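Local coordinates for probable transcriptional regulator, LysR family protein (Rhodococcus sp., PDB 2QL3), which probably binds DNA and regulates transcription, this chain being the C-terminal effector-binding domain of the LysR-type regulator, without the DNA-binding helix-turn-helix, at residues N137-T140 / A141-F144; V197-A200 / F201-V205. All blocks are in the same frame, centred on the assembly; numbering follows the deposited sequence.

Contact 1. Residues N137-T140 / A141-F144; sequences NFET and ARAF
E139 and R142, three residues apart on one helix, are joined by a salt bridge in which OE2 of E139 takes NH2 of R142 at 2.9 Å on its syn lone pair. The donor bond is fairly straight (160°) and the oxygen sits at the edge of the guanidinium, in its plane, although carboxylate and guanidinium planes are turned 48° apart. E139 reaches R142 by bending at chi2 (57°), and OE2 is gripped a second time by the hydroxyl of Y164 of the second subunit, while R142 NH2 also serves V162 O. A methionine in place of R142 would probably leave the buried E139 carboxylate without its countercharge and V162 O without this donor.

The setting is the first turns of helix 138-147 in the LysR effector-binding domain, of periplasmic-binding-protein fold, with N137 at the N-cap. Regular i to i+4 backbone bonds run from A141 N to N137 O through F144 N to T140 O, at 2.9 Å in the last.

Nonpolar contacts lie beside the bridge and further round the helix. CD of R142 approaches CE2 of the F138 ring at 3.7 Å. Two residues further along, CG2 of T140 rests over a face of the F144 ring, a CH-pi contact 4.0 Å from its centroid, while OG1 accepts a hydrogen bond from N137 ND2 and is also hydrogen-bonded to OE2 of E40 of the second subunit.

Contact 2. Residues V197-A200 / F201-V205; sequences VARA and FIRFV
R199 and R203 stand one helical turn apart with their guanidinium groups brought close together: NH2 of R203 lies over one face of the R199 group, 2.7 Å from R199 NH2. Both nitrogens are donors, so no hydrogen bond can join them; the planes are turned 65° against each other. R203 is extended from CG to NE, whereas the R199 chain bends at chi2 and chi3. A phosphate ion, probably from the crystallisation liquor, lies near both side chains, at long and weak range from R199 NH1 and R203 NE, and its charge probably offsets part of the crowding of positive charge. The modelled separation is so short that its exact value is doubtful, particularly as R199 also touches a crystal neighbour.

Backbone bonds repeat at i to i+4, among them I202 N to A198 O at 3.0 Å and F204 N to A200 O at 2.9 Å. They belong to helix 196-205, the last helix of the domain, which in this fold of periplasmic-binding-protein type packs beside helix 20-30 and against strands 5-11 and 57-61.

Across 197-200 and 201-205 the aliphatic groups mainly touch carbonyl oxygens of the preceding turn: CG1 of I202 comes to 3.3 Å from A198 O, and CB of F204 to 3.1 Å from A200 O. With CG anti to the backbone nitrogen (chi1 -176°), the F201 ring is carried away from residues 197-200; V205 CG1 lies 3.8 Å above the plane of the ring on one face, and F27 meets it edge-to-face.

From the N terminus the chain passes strand 131-135 before contact 1 opens helix 138-147; strands 152-154, 169-173 and 182-189 follow, and contact 2 comes last, in helix 196-205. Each joins consecutive turns of a single helix, so neither closes a long loop, and the two lie in series without nesting or crossing. The centres of contact 1 and contact 2 are about 32 Å apart, on opposite sides of the chain's centre, and their nearest atoms about 20 Å apart. Contact 1 joins its helix to strands 106-109 and 131-135 and faces the second subunit, whereas contact 2 sits beside strands 5-11 and 57-61 and is touched by no other protein chain of the assembly.

Contact 1. Residues N137-T140 / A141-F144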
loop_
_atom_site.group_PDB
_atom_site.type_symbol
_atom_site.label_atom_id
_atom_site.label_comp_id
_atom_site.label_asym_id
_atom_site.label_seq_id
_atom_site.Cartn_x
_atom_site.Cartn_y
_atom_site.Cartn_z
ATOM N N ASN A 137 -4.731 1.946 -2.975
ATOM C CA ASN A 137 -3.825 1.106 -2.200
ATOM C C ASN A 137 -3.936 -0.370 -2.598
ATOM O O ASN A 137 -4.973 -0.943 -2.486
ATOM C CB ASN A 137 -4.108 1.254 -0.726
ATOM C CG ASN A 137 -3.007 0.623 0.144
ATOM O OD1 ASN A 137 -1.875 0.409 -0.319
ATOM N ND2 ASN A 137 -3.329 0.334 1.387
ATOM N N PHE A 138 -2.863 -0.963 -3.082
ATOM C CA PHE A 138 -2.901 -2.334 -3.610
ATOM C C PHE A 138 -3.374 -3.318 -2.571
ATOM O O PHE A 138 -4.187 -4.181 -2.865
ATOM C CB PHE A 138 -1.510 -2.705 -4.123
ATOM C CG PHE A 138 -1.434 -3.891 -4.993
ATOM C CD1 PHE A 138 -1.420 -3.748 -6.377
ATOM C CD2 PHE A 138 -1.191 -5.144 -4.458
ATOM C CE1 PHE A 138 -1.268 -4.874 -7.242
ATOM C CE2 PHE A 138 -1.050 -6.250 -5.303
ATOM C CZ PHE A 138 -1.109 -6.120 -6.686
ATOM N N GLU A 139 -2.839 -3.211 -1.369
ATOM C CA GLU A 139 -3.217 -4.154 -0.314
ATOM C C GLU A 139 -4.635 -3.927 0.164
ATOM O O GLU A 139 -5.302 -4.875 0.566
ATOM C CB GLU A 139 -2.286 -4.081 0.876
ATOM C CG GLU A 139 -2.565 -5.186 1.926
ATOM C CD GLU A 139 -2.478 -6.626 1.370
ATOM O OE1 GLU A 139 -2.998 -7.551 2.030
ATOM O OE2 GLU A 139 -1.908 -6.852 0.269
ATOM N N THR A 140 -5.108 -2.682 0.128
ATOM C CA THR A 140 -6.491 -2.468 0.453
ATOM C C THR A 140 -7.400 -3.231 -0.528
ATOM O O THR A 140 -8.402 -3.830 -0.114
ATOM C CB THR A 140 -6.844 -0.975 0.530
ATOM O OG1 THR A 140 -6.037 -0.356 1.552
ATOM C CG2 THR A 140 -8.353 -0.792 0.838
ATOM N N ALA A 141 -7.037 -3.249 -1.811
ATOM C CA ALA A 141 -7.833 -3.962 -2.791
ATOM C C ALA A 141 -7.827 -5.444 -2.458
ATOM O O ALA A 141 -8.863 -6.056 -2.450
ATOM C CB ALA A 141 -7.314 -3.739 -4.210
ATOM N N ARG A 142 -6.654 -6.023 -2.224
ATOM C CA ARG A 142 -6.533 -7.476 -1.889
ATOM C C ARG A 142 -7.229 -7.787 -0.602
ATOM O O ARG A 142 -7.971 -8.792 -0.538
ATOM C CB ARG A 142 -5.058 -7.905 -1.736
ATOM C CG ARG A 142 -4.259 -7.840 -2.991
ATOM C CD ARG A 142 -2.782 -8.239 -2.730
ATOM N NE ARG A 142 -2.648 -9.693 -2.580
ATOM C CZ ARG A 142 -2.254 -10.327 -1.487
ATOM N NH1 ARG A 142 -2.137 -11.653 -1.503
ATOM N NH2 ARG A 142 -1.969 -9.663 -0.387
ATOM N N ALA A 143 -7.063 -6.924 0.407
ATOM C CA ALA A 143 -7.701 -7.174 1.716
ATOM C C ALA A 143 -9.235 -7.113 1.648
ATOM O O ALA A 143 -9.913 -7.941 2.267
ATOM C CB ALA A 143 -7.212 -6.205 2.742
ATOM N N PHE A 144 -9.774 -6.144 0.889
ATOM C CA PHE A 144 -11.224 -6.025 0.697
ATOM C C PHE A 144 -11.776 -7.278 -0.027
ATOM O O PHE A 144 -12.776 -7.856 0.371
ATOM C CB PHE A 144 -11.596 -4.748 -0.071
ATOM C CG PHE A 144 -11.772 -3.499 0.779
ATOM C CD1 PHE A 144 -11.121 -3.338 1.967
ATOM C CD2 PHE A 144 -12.604 -2.465 0.339
ATOM C CE1 PHE A 144 -11.283 -2.206 2.746
ATOM C CE2 PHE A 144 -12.767 -1.308 1.129
ATOM C CZ PHE A 144 -12.081 -1.172 2.306
#

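Contact 2. Residues V197-A200 / F201-V205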
loop_
_atom_site.group_PDB
_atom_site.type_symbol
_atom_site.label_atom_id
_atom_site.label_comp_id
_atom_site.label_asym_id
_atom_site.label_seq_id
_atom_site.Cartn_x
_atom_site.Cartn_y
_atom_site.Cartn_z
ATOM N N VAL A 197 26.445 5.796 -13.672
ATOM C CA VAL A 197 25.734 4.983 -12.681
ATOM C C VAL A 197 24.326 4.603 -13.174
ATOM O O VAL A 197 23.883 3.502 -12.902
ATOM C CB VAL A 197 25.599 5.658 -11.261
ATOM C CG1 VAL A 197 26.919 5.766 -10.590
ATOM C CG2 VAL A 197 25.055 7.058 -11.392
ATOM N N ALA A 198 23.673 5.498 -13.913
ATOM C CA ALA A 198 22.341 5.267 -14.510
ATOM C C ALA A 198 22.455 4.156 -15.548
ATOM O O ALA A 198 21.673 3.212 -15.569
ATOM C CB ALA A 198 21.799 6.566 -15.156
ATOM N N ARG A 199 23.442 4.281 -16.423
ATOM C CA ARG A 199 23.735 3.280 -17.429
ATOM C C ARG A 199 24.067 1.916 -16.760
ATOM O O ARG A 199 23.557 0.866 -17.183
ATOM C CB ARG A 199 24.884 3.771 -18.287
ATOM C CG ARG A 199 24.634 3.533 -19.686
ATOM C CD ARG A 199 25.250 4.618 -20.488
ATOM N NE ARG A 199 26.401 4.107 -21.207
ATOM C CZ ARG A 199 26.363 3.570 -22.431
ATOM N NH1 ARG A 199 25.214 3.467 -23.103
ATOM N NH2 ARG A 199 27.497 3.142 -22.993
ATOM N N ALA A 200 24.888 1.938 -15.714
ATOM C CA ALA A 200 25.194 0.695 -14.983
ATOM C C ALA A 200 23.931 0.070 -14.428
ATOM O O ALA A 200 23.779 -1.169 -14.477
ATOM C CB ALA A 200 26.259 0.893 -13.868
ATOM N N PHE A 201 23.011 0.933 -13.949
ATOM C CA PHE A 201 21.724 0.465 -13.404
ATOM C C PHE A 201 20.837 -0.253 -14.461
ATOM O O PHE A 201 20.358 -1.378 -14.233
ATOM C CB PHE A 201 20.944 1.595 -12.725
ATOM C CG PHE A 201 19.689 1.150 -12.092
ATOM C CD1 PHE A 201 19.692 0.731 -10.777
ATOM C CD2 PHE A 201 18.466 1.180 -12.782
ATOM C CE1 PHE A 201 18.533 0.335 -10.135
ATOM C CE2 PHE A 201 17.291 0.761 -12.137
ATOM C CZ PHE A 201 17.350 0.314 -10.790
ATOM N N ILE A 202 20.663 0.405 -15.602
ATOM C CA ILE A 202 19.915 -0.112 -16.682
ATOM C C ILE A 202 20.497 -1.456 -17.170
ATOM O O ILE A 202 19.742 -2.405 -17.364
ATOM C CB ILE A 202 19.830 0.916 -17.856
ATOM C CG1 ILE A 202 19.066 2.176 -17.397
ATOM C CG2 ILE A 202 19.246 0.233 -19.144
ATOM C CD1 ILE A 202 19.323 3.495 -18.227
ATOM N N ARG A 203 21.811 -1.545 -17.334
ATOM C CA ARG A 203 22.457 -2.771 -17.821
ATOM C C ARG A 203 22.300 -3.875 -16.759
ATOM O O ARG A 203 22.094 -5.037 -17.097
ATOM C CB ARG A 203 23.961 -2.555 -18.209
ATOM C CG ARG A 203 24.223 -1.586 -19.372
ATOM C CD ARG A 203 25.733 -1.484 -19.644
ATOM N NE ARG A 203 26.168 -0.513 -20.669
ATOM C CZ ARG A 203 27.419 -0.020 -20.751
ATOM N NH1 ARG A 203 28.337 -0.378 -19.855
ATOM N NH2 ARG A 203 27.775 0.831 -21.716
ATOM N N PHE A 204 22.390 -3.494 -15.484
ATOM C CA PHE A 204 22.361 -4.441 -14.390
ATOM C C PHE A 204 20.959 -5.056 -14.231
ATOM O O PHE A 204 20.835 -6.283 -14.068
ATOM C CB PHE A 204 22.898 -3.823 -13.090
ATOM C CG PHE A 204 22.858 -4.789 -11.887
ATOM C CD1 PHE A 204 23.914 -5.654 -11.642
ATOM C CD2 PHE A 204 21.764 -4.820 -11.051
ATOM C CE1 PHE A 204 23.887 -6.568 -10.536
ATOM C CE2 PHE A 204 21.708 -5.715 -9.961
ATOM C CZ PHE A 204 22.785 -6.602 -9.711
ATOM N N VAL A 205 19.896 -4.247 -14.355
ATOM C CA VAL A 205 18.542 -4.790 -14.174
ATOM C C VAL A 205 17.970 -5.454 -15.425
ATOM O O VAL A 205 16.950 -6.147 -15.350
ATOM C CB VAL A 205 17.532 -3.742 -13.604
ATOM C CG1 VAL A 205 18.097 -3.102 -12.295
ATOM C CG2 VAL A 205 17.171 -2.677 -14.679
#